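Local coordinates for Cry23AA1 (Bacillus thuringiensis, PDB 4RHZ), which is a zinc-binding crystal protein with an aerolysin-type fold that complexes with Cry37Aa1, probably as a binary pore-forming insecticidal toxin, at residues Glu9-Tyr18 and Val187-Asn198; Gly19-Ser30 and Ser170-Asp180. All coordinates share one frame; numbering follows the deposited sequence.

Both contacts lie at one end of the elongated chain. Their centres lie about 35 and 38 Å from the centre of the chain and about 9 Å from each other. Contact 1 packs helix 6-18 on strand 182-190 and helix 191-197. It is partly buried and mostly apolar and aromatic, with a single hydrogen bond between side chains. Contact 2 pairs strand 22-27, which follows that helix in the chain, with strand 146-179. It is a surface contact held mainly by backbone hydrogen bonds. Strands 146-179 and 182-190 are neighbours in one sheet, joined by the backbones of Val187 with Cys175 and Val189 with Leu173. Ile10 and Met14 of the helix also touch Cys175.

Contact 1 of 2, residues Glu9-Tyr18 and Val187-Asn198; sequences EINNYMKEVY and VYVSVADLADYN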
loop_
_atom_site.group_PDB
_atom_site.type_symbol
_atom_site.label_atom_id
_atom_site.label_comp_id
_atom_site.label_asym_id
_atom_site.label_seq_id
_atom_site.Cartn_x
_atom_site.Cartn_y
_atom_site.Cartn_z
ATOM N N GLU A 9 -1.171 -8.585 37.621
ATOM C CA GLU A 9 0.262 -8.636 37.840
ATOM C C GLU A 9 0.542 -8.159 39.319
ATOM O O GLU A 9 1.479 -8.668 39.960
ATOM C CB GLU A 9 1.069 -7.765 36.904
ATOM C CG GLU A 9 1.088 -8.091 35.397
ATOM C CD GLU A 9 1.458 -9.474 35.049
ATOM O OE1 GLU A 9 2.337 -10.041 35.754
ATOM O OE2 GLU A 9 0.856 -10.008 34.063
ATOM N N ILE A 10 -0.278 -7.228 39.832
ATOM C CA ILE A 10 -0.287 -6.927 41.258
ATOM C C ILE A 10 -0.706 -8.198 42.019
ATOM O O ILE A 10 -0.140 -8.554 43.013
ATOM C CB ILE A 10 -1.260 -5.820 41.602
ATOM C CG1 ILE A 10 -0.728 -4.495 41.169
ATOM C CG2 ILE A 10 -1.510 -5.784 43.105
ATOM C CD1 ILE A 10 0.688 -4.312 41.421
ATOM N N ASN A 11 -1.663 -8.917 41.508
ATOM C CA ASN A 11 -2.049 -10.121 42.183
ATOM C C ASN A 11 -0.787 -11.010 42.299
ATOM O O ASN A 11 -0.506 -11.580 43.368
ATOM C CB ASN A 11 -3.195 -10.776 41.417
ATOM C CG ASN A 11 -3.729 -12.008 42.067
ATOM O OD1 ASN A 11 -3.071 -13.061 42.087
ATOM N ND2 ASN A 11 -4.977 -11.933 42.536
ATOM N N ASN A 12 0.001 -11.084 41.228
ATOM C CA ASN A 12 1.097 -12.040 41.240
ATOM C C ASN A 12 2.225 -11.564 42.173
ATOM O O ASN A 12 2.818 -12.351 42.875
ATOM C CB ASN A 12 1.602 -12.402 39.818
ATOM C CG ASN A 12 2.786 -13.395 39.845
ATOM O OD1 ASN A 12 2.652 -14.594 40.191
ATOM N ND2 ASN A 12 3.959 -12.892 39.478
ATOM N N TYR A 13 2.491 -10.274 42.154
ATOM C CA TYR A 13 3.431 -9.652 43.010
ATOM C C TYR A 13 3.072 -9.920 44.506
ATOM O O TYR A 13 3.926 -10.382 45.319
ATOM C CB TYR A 13 3.405 -8.172 42.694
ATOM C CG TYR A 13 4.136 -7.317 43.691
ATOM C CD1 TYR A 13 5.479 -6.981 43.500
ATOM C CD2 TYR A 13 3.482 -6.821 44.823
ATOM C CE1 TYR A 13 6.149 -6.167 44.403
ATOM C CE2 TYR A 13 4.151 -5.990 45.742
ATOM C CZ TYR A 13 5.476 -5.686 45.534
ATOM O OH TYR A 13 6.145 -4.900 46.446
ATOM N N MET A 14 1.810 -9.689 44.860
ATOM C CA MET A 14 1.423 -9.884 46.215
ATOM C C MET A 14 1.621 -11.326 46.657
ATOM O O MET A 14 1.991 -11.572 47.791
ATOM C CB MET A 14 -0.027 -9.486 46.449
ATOM C CG MET A 14 -0.287 -8.014 46.498
ATOM S SD MET A 14 0.620 -7.062 47.756
ATOM C CE MET A 14 -0.386 -7.555 49.167
ATOM N N LYS A 15 1.282 -12.280 45.814
ATOM C CA LYS A 15 1.426 -13.670 46.200
ATOM C C LYS A 15 2.898 -14.041 46.347
ATOM O O LYS A 15 3.241 -14.756 47.253
ATOM C CB LYS A 15 0.751 -14.602 45.233
ATOM C CG LYS A 15 -0.762 -14.501 45.318
ATOM C CD LYS A 15 -1.515 -15.522 44.455
ATOM C CE LYS A 15 -3.008 -15.232 44.545
ATOM N NZ LYS A 15 -3.854 -16.044 43.602
ATOM N N GLU A 16 3.750 -13.529 45.476
ATOM C CA GLU A 16 5.132 -13.924 45.508
ATOM C C GLU A 16 5.858 -13.288 46.669
ATOM O O GLU A 16 6.697 -13.937 47.304
ATOM C CB GLU A 16 5.872 -13.596 44.196
ATOM C CG GLU A 16 5.462 -14.603 43.069
ATOM C CD GLU A 16 6.181 -14.350 41.748
ATOM O OE1 GLU A 16 6.860 -13.290 41.601
ATOM O OE2 GLU A 16 6.098 -15.241 40.874
ATOM N N VAL A 17 5.542 -12.029 46.943
ATOM C CA VAL A 17 6.311 -11.281 47.872
ATOM C C VAL A 17 5.888 -11.579 49.314
ATOM O O VAL A 17 6.762 -11.694 50.188
ATOM C CB VAL A 17 6.231 -9.794 47.584
ATOM C CG1 VAL A 17 6.731 -8.961 48.811
ATOM C CG2 VAL A 17 7.046 -9.464 46.298
ATOM N N TYR A 18 4.579 -11.732 49.537
ATOM C CA TYR A 18 4.014 -11.865 50.877
ATOM C C TYR A 18 3.545 -13.265 51.182
ATOM O O TYR A 18 3.164 -13.545 52.320
ATOM C CB TYR A 18 2.832 -10.860 51.104
ATOM C CG TYR A 18 3.345 -9.440 51.073
ATOM C CD1 TYR A 18 4.172 -8.973 52.073
ATOM C CD2 TYR A 18 3.109 -8.607 49.987
ATOM C CE1 TYR A 18 4.712 -7.710 52.036
ATOM C CE2 TYR A 18 3.658 -7.341 49.942
ATOM C CZ TYR A 18 4.447 -6.890 50.993
ATOM O OH TYR A 18 5.028 -5.641 50.970
ATOM N N VAL A 187 -0.863 -3.000 51.766
ATOM C CA VAL A 187 0.208 -2.122 51.279
ATOM C C VAL A 187 -0.143 -1.370 49.952
ATOM O O VAL A 187 -1.073 -1.728 49.225
ATOM C CB VAL A 187 1.470 -2.956 51.052
ATOM C CG1 VAL A 187 1.983 -3.672 52.396
ATOM C CG2 VAL A 187 1.185 -4.030 50.028
ATOM N N TYR A 188 0.593 -0.311 49.651
ATOM C CA TYR A 188 0.399 0.397 48.429
ATOM C C TYR A 188 1.542 0.050 47.514
ATOM O O TYR A 188 2.699 0.071 47.957
ATOM C CB TYR A 188 0.483 1.886 48.664
ATOM C CG TYR A 188 -0.708 2.459 49.325
ATOM C CD1 TYR A 188 -1.733 2.982 48.579
ATOM C CD2 TYR A 188 -0.789 2.536 50.730
ATOM C CE1 TYR A 188 -2.844 3.559 49.180
ATOM C CE2 TYR A 188 -1.898 3.139 51.345
ATOM C CZ TYR A 188 -2.935 3.630 50.575
ATOM O OH TYR A 188 -4.048 4.229 51.177
ATOM N N VAL A 189 1.212 -0.222 46.245
ATOM C CA VAL A 189 2.205 -0.627 45.266
ATOM C C VAL A 189 2.000 0.208 44.018
ATOM O O VAL A 189 0.878 0.280 43.530
ATOM C CB VAL A 189 2.085 -2.111 44.928
ATOM C CG1 VAL A 189 3.179 -2.498 43.927
ATOM C CG2 VAL A 189 2.172 -2.976 46.232
ATOM N N SER A 190 3.056 0.946 43.637
ATOM C CA SER A 190 3.173 1.754 42.419
ATOM C C SER A 190 3.127 0.836 41.219
ATOM O O SER A 190 3.487 -0.327 41.308
ATOM C CB SER A 190 4.607 2.286 42.319
ATOM O OG SER A 190 4.728 3.619 42.738
ATOM N N VAL A 191 2.862 1.419 40.064
ATOM C CA VAL A 191 3.054 0.747 38.789
ATOM C C VAL A 191 4.532 0.835 38.381
ATOM O O VAL A 191 5.110 -0.125 37.841
ATOM C CB VAL A 191 2.012 1.350 37.774
ATOM C CG1 VAL A 191 1.971 2.982 37.923
ATOM C CG2 VAL A 191 2.183 0.800 36.374
ATOM N N ALA A 192 5.192 1.936 38.711
ATOM C CA ALA A 192 6.698 1.928 38.744
ATOM C C ALA A 192 7.334 0.787 39.545
ATOM O O ALA A 192 8.274 0.168 39.082
ATOM C CB ALA A 192 7.226 3.231 39.291
ATOM N N ASP A 193 6.851 0.527 40.764
ATOM C CA ASP A 193 7.337 -0.599 41.599
ATOM C C ASP A 193 7.155 -1.923 40.856
ATOM O O ASP A 193 8.054 -2.815 40.838
ATOM C CB ASP A 193 6.562 -0.673 42.935
ATOM C CG ASP A 193 6.801 0.529 43.826
ATOM O OD1 ASP A 193 7.885 1.145 43.698
ATOM O OD2 ASP A 193 5.897 0.864 44.653
ATOM N N LEU A 194 5.992 -2.046 40.211
ATOM C CA LEU A 194 5.701 -3.265 39.437
ATOM C C LEU A 194 6.705 -3.379 38.298
ATOM O O LEU A 194 7.165 -4.455 37.992
ATOM C CB LEU A 194 4.331 -3.130 38.849
ATOM C CG LEU A 194 3.356 -4.282 38.821
ATOM C CD1 LEU A 194 2.528 -4.065 37.596
ATOM C CD2 LEU A 194 3.957 -5.660 38.867
ATOM N N ALA A 195 7.040 -2.248 37.674
ATOM C CA ALA A 195 8.004 -2.259 36.558
ATOM C C ALA A 195 9.413 -2.663 37.065
ATOM O O ALA A 195 10.093 -3.483 36.445
ATOM C CB ALA A 195 8.006 -0.884 35.842
ATOM N N ASP A 196 9.833 -2.145 38.218
ATOM C CA ASP A 196 11.053 -2.649 38.846
ATOM C C ASP A 196 10.965 -4.123 39.185
ATOM O O ASP A 196 11.964 -4.847 39.105
ATOM C CB ASP A 196 11.369 -1.884 40.132
ATOM C CG ASP A 196 11.672 -0.427 39.880
ATOM O OD1 ASP A 196 12.167 -0.121 38.778
ATOM O OD2 ASP A 196 11.394 0.407 40.774
ATOM N N TYR A 197 9.790 -4.602 39.583
ATOM C CA TYR A 197 9.705 -6.008 39.965
ATOM C C TYR A 197 9.776 -6.927 38.764
ATOM O O TYR A 197 10.331 -8.037 38.844
ATOM C CB TYR A 197 8.419 -6.260 40.701
ATOM C CG TYR A 197 8.263 -7.645 41.281
ATOM C CD1 TYR A 197 8.955 -8.005 42.440
ATOM C CD2 TYR A 197 7.379 -8.568 40.731
ATOM C CE1 TYR A 197 8.812 -9.261 43.014
ATOM C CE2 TYR A 197 7.204 -9.853 41.304
ATOM C CZ TYR A 197 7.934 -10.181 42.456
ATOM O OH TYR A 197 7.831 -11.413 43.078
ATOM N N ASN A 198 9.147 -6.519 37.661
ATOM C CA ASN A 198 9.007 -7.435 36.507
ATOM C C ASN A 198 9.244 -6.663 35.223
ATOM O O ASN A 198 8.384 -5.887 34.807
ATOM C CB ASN A 198 7.630 -8.053 36.486
ATOM C CG ASN A 198 7.486 -9.096 35.409
ATOM O OD1 ASN A 198 8.246 -9.106 34.441
ATOM N ND2 ASN A 198 6.526 -10.000 35.580
#
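Tyr13 and Tyr197 form a T-shaped pair. The edge of Tyr13 points at the face of Tyr197, with centroids 4.9 Å apart and planes at 79°. Tyr13 CD1 sits over the centre of the Tyr197 ring and comes within 3.6 Å of Tyr197 CG. The Tyr13 ring is also flanked on both faces. Val189 CG1 lies above one face near the rim, and Val17 CG2 lies likewise on the opposite face. The same Val17 CG2 is 3.7 Å from Tyr197 CE1, so this methyl is shared by both rings. Glu16 OE1 stands at the edge of the Tyr197 ring, near its plane. There Tyr197 OH donates to Glu16 OE1 at 2.6 Å, on the lone pair away from the other carboxylate oxygen. Tyr197 reaches the helix because its CG is anti to the backbone N (chi1 -174°). The elements joined are helix 6-18, the end of strand 182-190 and helix 191-197, at one tip of the aerolysin-type fold. The two helix segments run at 65° to each other. Deeper in, Ile10 CD1 meets Leu194 CG at 3.7 Å and also touches Val189 CG1. Two residues earlier in the strand, Val187 CG2 lies 3.8 Å from Met14 SD. The bend at chi2 brings SD to the strand, and that at chi3 lays CE against the same methyl. Glu9 CB packs on the methyls of Leu194, and Leu201 adjoins both residues.

Contact 2 of 2, residues Gly19-Ser30 and Ser170-Asp180; sequences GATTVKSTYDPS and SGTLFCRGYRD
Strand 22-27 and strand 172-179 form an antiparallel pair within the large sheet. A classic beta bulge marks one end, where Thr21 and Thr22 both face Tyr178. Tyr178 O accepts Thr21 N at 2.8 Å and Thr22 N at 3.2 Å. The Lys24-Arg176 pair is bonded both ways, and Phe174 N donates to Thr26 O. On the face with Lys24, Thr26 and Arg176, a water sits beside the strands. It donates to Lys24 O and Phe174 O, and takes a bond from Arg176 NH1 at 2.8 Å. The Arg176 guanidinium is covered on one face by Phe174 CE2, 3.8 Å above its plane. Lys24 runs alongside Arg176, and Lys24 NZ comes to 4.2 Å from Arg176 NH1, a pair of like charges on the surface. The other face carries Val23, Ser25 and Cys175 and is covered by helix 6-18. On that face Leu173 CD2 makes a CH-pi contact with Tyr27, 3.9 Å from the ring centroid and 12° off its normal. Ser25 OG is hydrogen-bonded to Gln7 NE2 of that helix. Past the strand, Asp28 N donates to Thr172 O. Asp28 OD2 then accepts both Ser30 N, at 2.9 Å, and Ser30 OG, the latter on its anti lone pair. The bond from Ser30 N makes an Asx turn. The pair thus lies between a bulge and that turn, within the long-stranded, twisted sheet of an aerolysin-type toxin.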
loop_
_atom_site.group_PDB
_atom_site.type_symbol
_atom_site.label_atom_id
_atom_site.label_comp_id
_atom_site.label_asym_id
_atom_site.label_seq_id
_atom_site.Cartn_x
_atom_site.Cartn_y
_atom_site.Cartn_z
ATOM N N GLY A 19 3.505 -14.146 50.189
ATOM C CA GLY A 19 2.924 -15.493 50.428
ATOM C C GLY A 19 1.418 -15.448 50.551
ATOM O O GLY A 19 0.805 -16.428 50.944
ATOM N N ALA A 20 0.775 -14.328 50.174
ATOM C CA ALA A 20 -0.706 -14.284 50.172
ATOM C C ALA A 20 -1.237 -15.360 49.250
ATOM O O ALA A 20 -0.588 -15.678 48.296
ATOM C CB ALA A 20 -1.215 -12.888 49.714
ATOM N N THR A 21 -2.404 -15.935 49.541
ATOM C CA THR A 21 -3.009 -16.932 48.673
ATOM C C THR A 21 -4.265 -16.391 48.034
ATOM O O THR A 21 -4.804 -17.009 47.145
ATOM C CB THR A 21 -3.444 -18.227 49.443
ATOM O OG1 THR A 21 -4.179 -17.883 50.632
ATOM C CG2 THR A 21 -2.214 -19.082 49.779
ATOM N N THR A 22 -4.712 -15.232 48.511
ATOM C CA THR A 22 -5.898 -14.565 48.065
ATOM C C THR A 22 -5.469 -13.075 48.096
ATOM O O THR A 22 -4.812 -12.653 49.077
ATOM C CB THR A 22 -7.046 -14.946 49.013
ATOM O OG1 THR A 22 -7.762 -16.055 48.460
ATOM C CG2 THR A 22 -7.996 -13.938 49.163
ATOM N N VAL A 23 -5.780 -12.301 47.024
ATOM C CA VAL A 23 -5.406 -10.894 46.933
ATOM C C VAL A 23 -6.558 -10.023 46.421
ATOM O O VAL A 23 -7.303 -10.402 45.476
ATOM C CB VAL A 23 -4.277 -10.664 45.950
ATOM C CG1 VAL A 23 -3.992 -9.148 45.757
ATOM C CG2 VAL A 23 -3.036 -11.456 46.295
ATOM N N LYS A 24 -6.730 -8.877 47.061
ATOM C CA LYS A 24 -7.674 -7.927 46.591
ATOM C C LYS A 24 -6.993 -6.567 46.469
ATOM O O LYS A 24 -6.392 -6.075 47.501
ATOM C CB LYS A 24 -8.830 -7.856 47.551
ATOM C CG LYS A 24 -10.095 -7.428 46.893
ATOM C CD LYS A 24 -10.348 -5.979 47.146
ATOM C CE LYS A 24 -11.495 -5.825 48.154
ATOM N NZ LYS A 24 -12.457 -4.798 47.611
ATOM N N SER A 25 -7.001 -6.016 45.237
ATOM C CA SER A 25 -6.461 -4.662 44.942
ATOM C C SER A 25 -7.524 -3.642 44.536
ATOM O O SER A 25 -8.536 -3.993 44.019
ATOM C CB SER A 25 -5.337 -4.670 43.869
ATOM O OG SER A 25 -5.653 -5.397 42.658
ATOM N N THR A 26 -7.234 -2.368 44.705
ATOM C CA THR A 26 -8.124 -1.290 44.405
ATOM C C THR A 26 -7.231 -0.183 43.941
ATOM O O THR A 26 -6.223 0.094 44.543
ATOM C CB THR A 26 -8.851 -0.834 45.679
ATOM O OG1 THR A 26 -9.657 -1.941 46.139
ATOM C CG2 THR A 26 -9.812 0.259 45.368
ATOM N N TYR A 27 -7.592 0.439 42.841
ATOM C CA TYR A 27 -6.851 1.585 42.317
ATOM C C TYR A 27 -7.020 2.715 43.275
ATOM O O TYR A 27 -8.118 2.980 43.699
ATOM C CB TYR A 27 -7.333 1.963 40.866
ATOM C CG TYR A 27 -6.776 1.002 39.840
ATOM C CD1 TYR A 27 -7.506 -0.045 39.374
ATOM C CD2 TYR A 27 -5.500 1.163 39.336
ATOM C CE1 TYR A 27 -6.962 -0.967 38.433
ATOM C CE2 TYR A 27 -5.000 0.284 38.386
ATOM C CZ TYR A 27 -5.731 -0.772 37.949
ATOM O OH TYR A 27 -5.167 -1.659 36.982
ATOM N N ASP A 28 -5.921 3.344 43.646
ATOM C CA ASP A 28 -5.984 4.501 44.508
ATOM C C ASP A 28 -6.548 5.680 43.691
ATOM O O ASP A 28 -6.241 5.804 42.504
ATOM C CB ASP A 28 -4.596 4.831 45.059
ATOM C CG ASP A 28 -4.612 6.013 46.016
ATOM O OD1 ASP A 28 -5.135 5.903 47.137
ATOM O OD2 ASP A 28 -4.078 7.070 45.655
ATOM N N PRO A 29 -7.351 6.556 44.316
ATOM C CA PRO A 29 -7.781 7.742 43.561
ATOM C C PRO A 29 -6.598 8.552 42.977
ATOM O O PRO A 29 -6.804 9.347 42.087
ATOM C CB PRO A 29 -8.533 8.601 44.636
ATOM C CG PRO A 29 -8.936 7.565 45.779
ATOM C CD PRO A 29 -7.718 6.641 45.767
ATOM N N SER A 30 -5.370 8.355 43.445
ATOM C CA SER A 30 -4.201 9.020 42.799
ATOM C C SER A 30 -3.812 8.383 41.452
ATOM O O SER A 30 -2.848 8.816 40.789
ATOM C CB SER A 30 -2.927 8.913 43.676
ATOM O OG SER A 30 -2.499 7.538 43.773
ATOM N N SER A 170 0.914 6.897 36.649
ATOM C CA SER A 170 1.445 7.239 37.966
ATOM C C SER A 170 0.364 6.898 38.977
ATOM O O SER A 170 -0.837 6.776 38.613
ATOM C CB SER A 170 1.773 8.721 38.072
ATOM O OG SER A 170 0.564 9.415 37.898
ATOM N N GLY A 171 0.798 6.739 40.241
ATOM C CA GLY A 171 -0.132 6.362 41.286
ATOM C C GLY A 171 -0.034 4.930 41.746
ATOM O O GLY A 171 0.841 4.207 41.307
ATOM N N THR A 172 -0.943 4.507 42.647
ATOM C CA THR A 172 -0.735 3.248 43.334
ATOM C C THR A 172 -2.006 2.455 43.362
ATOM O O THR A 172 -3.088 2.979 43.072
ATOM C CB THR A 172 -0.358 3.497 44.807
ATOM O OG1 THR A 172 -1.407 4.258 45.437
ATOM C CG2 THR A 172 0.970 4.233 44.948
ATOM N N LEU A 173 -1.868 1.179 43.692
ATOM C CA LEU A 173 -3.000 0.353 44.077
ATOM C C LEU A 173 -2.865 0.076 45.576
ATOM O O LEU A 173 -1.747 -0.121 46.102
ATOM C CB LEU A 173 -3.020 -0.987 43.313
ATOM C CG LEU A 173 -3.421 -0.801 41.839
ATOM C CD1 LEU A 173 -2.133 -0.422 41.034
ATOM C CD2 LEU A 173 -4.116 -2.051 41.302
ATOM N N PHE A 174 -4.019 0.022 46.220
ATOM C CA PHE A 174 -4.108 -0.431 47.546
ATOM C C PHE A 174 -4.302 -1.914 47.540
ATOM O O PHE A 174 -5.317 -2.373 47.053
ATOM C CB PHE A 174 -5.242 0.270 48.315
ATOM C CG PHE A 174 -5.229 -0.078 49.807
ATOM C CD1 PHE A 174 -4.098 0.195 50.582
ATOM C CD2 PHE A 174 -6.248 -0.764 50.368
ATOM C CE1 PHE A 174 -4.030 -0.144 51.916
ATOM C CE2 PHE A 174 -6.186 -1.130 51.706
ATOM C CZ PHE A 174 -5.075 -0.801 52.488
ATOM N N CYS A 175 -3.365 -2.678 48.101
ATOM C CA CYS A 175 -3.452 -4.153 48.026
ATOM C C CYS A 175 -3.556 -4.895 49.389
ATOM O O CYS A 175 -2.750 -4.683 50.319
ATOM C CB CYS A 175 -2.301 -4.750 47.169
ATOM S SG CYS A 175 -1.713 -3.625 45.802
ATOM N N ARG A 176 -4.558 -5.752 49.468
ATOM C CA ARG A 176 -4.841 -6.556 50.601
ATOM C C ARG A 176 -4.471 -7.997 50.255
ATOM O O ARG A 176 -5.026 -8.551 49.317
ATOM C CB ARG A 176 -6.353 -6.448 50.962
ATOM C CG ARG A 176 -6.907 -4.976 51.305
ATOM C CD ARG A 176 -8.442 -5.008 51.545
ATOM N NE ARG A 176 -9.079 -3.792 52.086
ATOM C CZ ARG A 176 -9.625 -2.793 51.342
ATOM N NH1 ARG A 176 -9.543 -2.857 50.001
ATOM N NH2 ARG A 176 -10.249 -1.720 51.925
ATOM N N GLY A 177 -3.524 -8.599 50.996
ATOM C CA GLY A 177 -3.189 -10.010 50.869
ATOM C C GLY A 177 -3.732 -10.812 52.037
ATOM O O GLY A 177 -3.681 -10.359 53.163
ATOM N N TYR A 178 -4.266 -11.989 51.777
ATOM C CA TYR A 178 -4.787 -12.855 52.793
ATOM C C TYR A 178 -4.166 -14.207 52.650
ATOM O O TYR A 178 -3.780 -14.592 51.545
ATOM C CB TYR A 178 -6.288 -13.058 52.657
ATOM C CG TYR A 178 -7.060 -11.802 52.548
ATOM C CD1 TYR A 178 -7.694 -11.236 53.650
ATOM C CD2 TYR A 178 -7.150 -11.141 51.288
ATOM C CE1 TYR A 178 -8.444 -10.011 53.500
ATOM C CE2 TYR A 178 -7.829 -9.969 51.133
ATOM C CZ TYR A 178 -8.486 -9.401 52.230
ATOM O OH TYR A 178 -9.178 -8.252 51.974
ATOM N N ARG A 179 -4.045 -14.885 53.796
ATOM C CA ARG A 179 -3.484 -16.239 53.930
ATOM C C ARG A 179 -4.200 -16.940 55.103
ATOM O O ARG A 179 -4.341 -16.340 56.171
ATOM C CB ARG A 179 -1.986 -16.111 54.226
ATOM C CG ARG A 179 -1.123 -17.350 53.927
ATOM C CD ARG A 179 0.092 -17.323 54.824
ATOM N NE ARG A 179 1.288 -17.887 54.225
ATOM C CZ ARG A 179 2.391 -17.191 53.955
ATOM N NH1 ARG A 179 2.437 -15.872 54.222
ATOM N NH2 ARG A 179 3.448 -17.820 53.419
ATOM N N ASP A 180 -4.649 -18.175 54.921
ATOM C CA ASP A 180 -5.204 -18.982 56.064
ATOM C C ASP A 180 -6.275 -18.251 56.890
ATOM O O ASP A 180 -6.199 -18.220 58.139
ATOM C CB ASP A 180 -4.088 -19.457 57.070
ATOM C CG ASP A 180 -2.982 -20.288 56.407
ATOM O OD1 ASP A 180 -1.783 -20.029 56.726
ATOM O OD2 ASP A 180 -3.305 -21.180 55.574
HETATM O O HOH W 1 -7.644 -3.740 48.151
#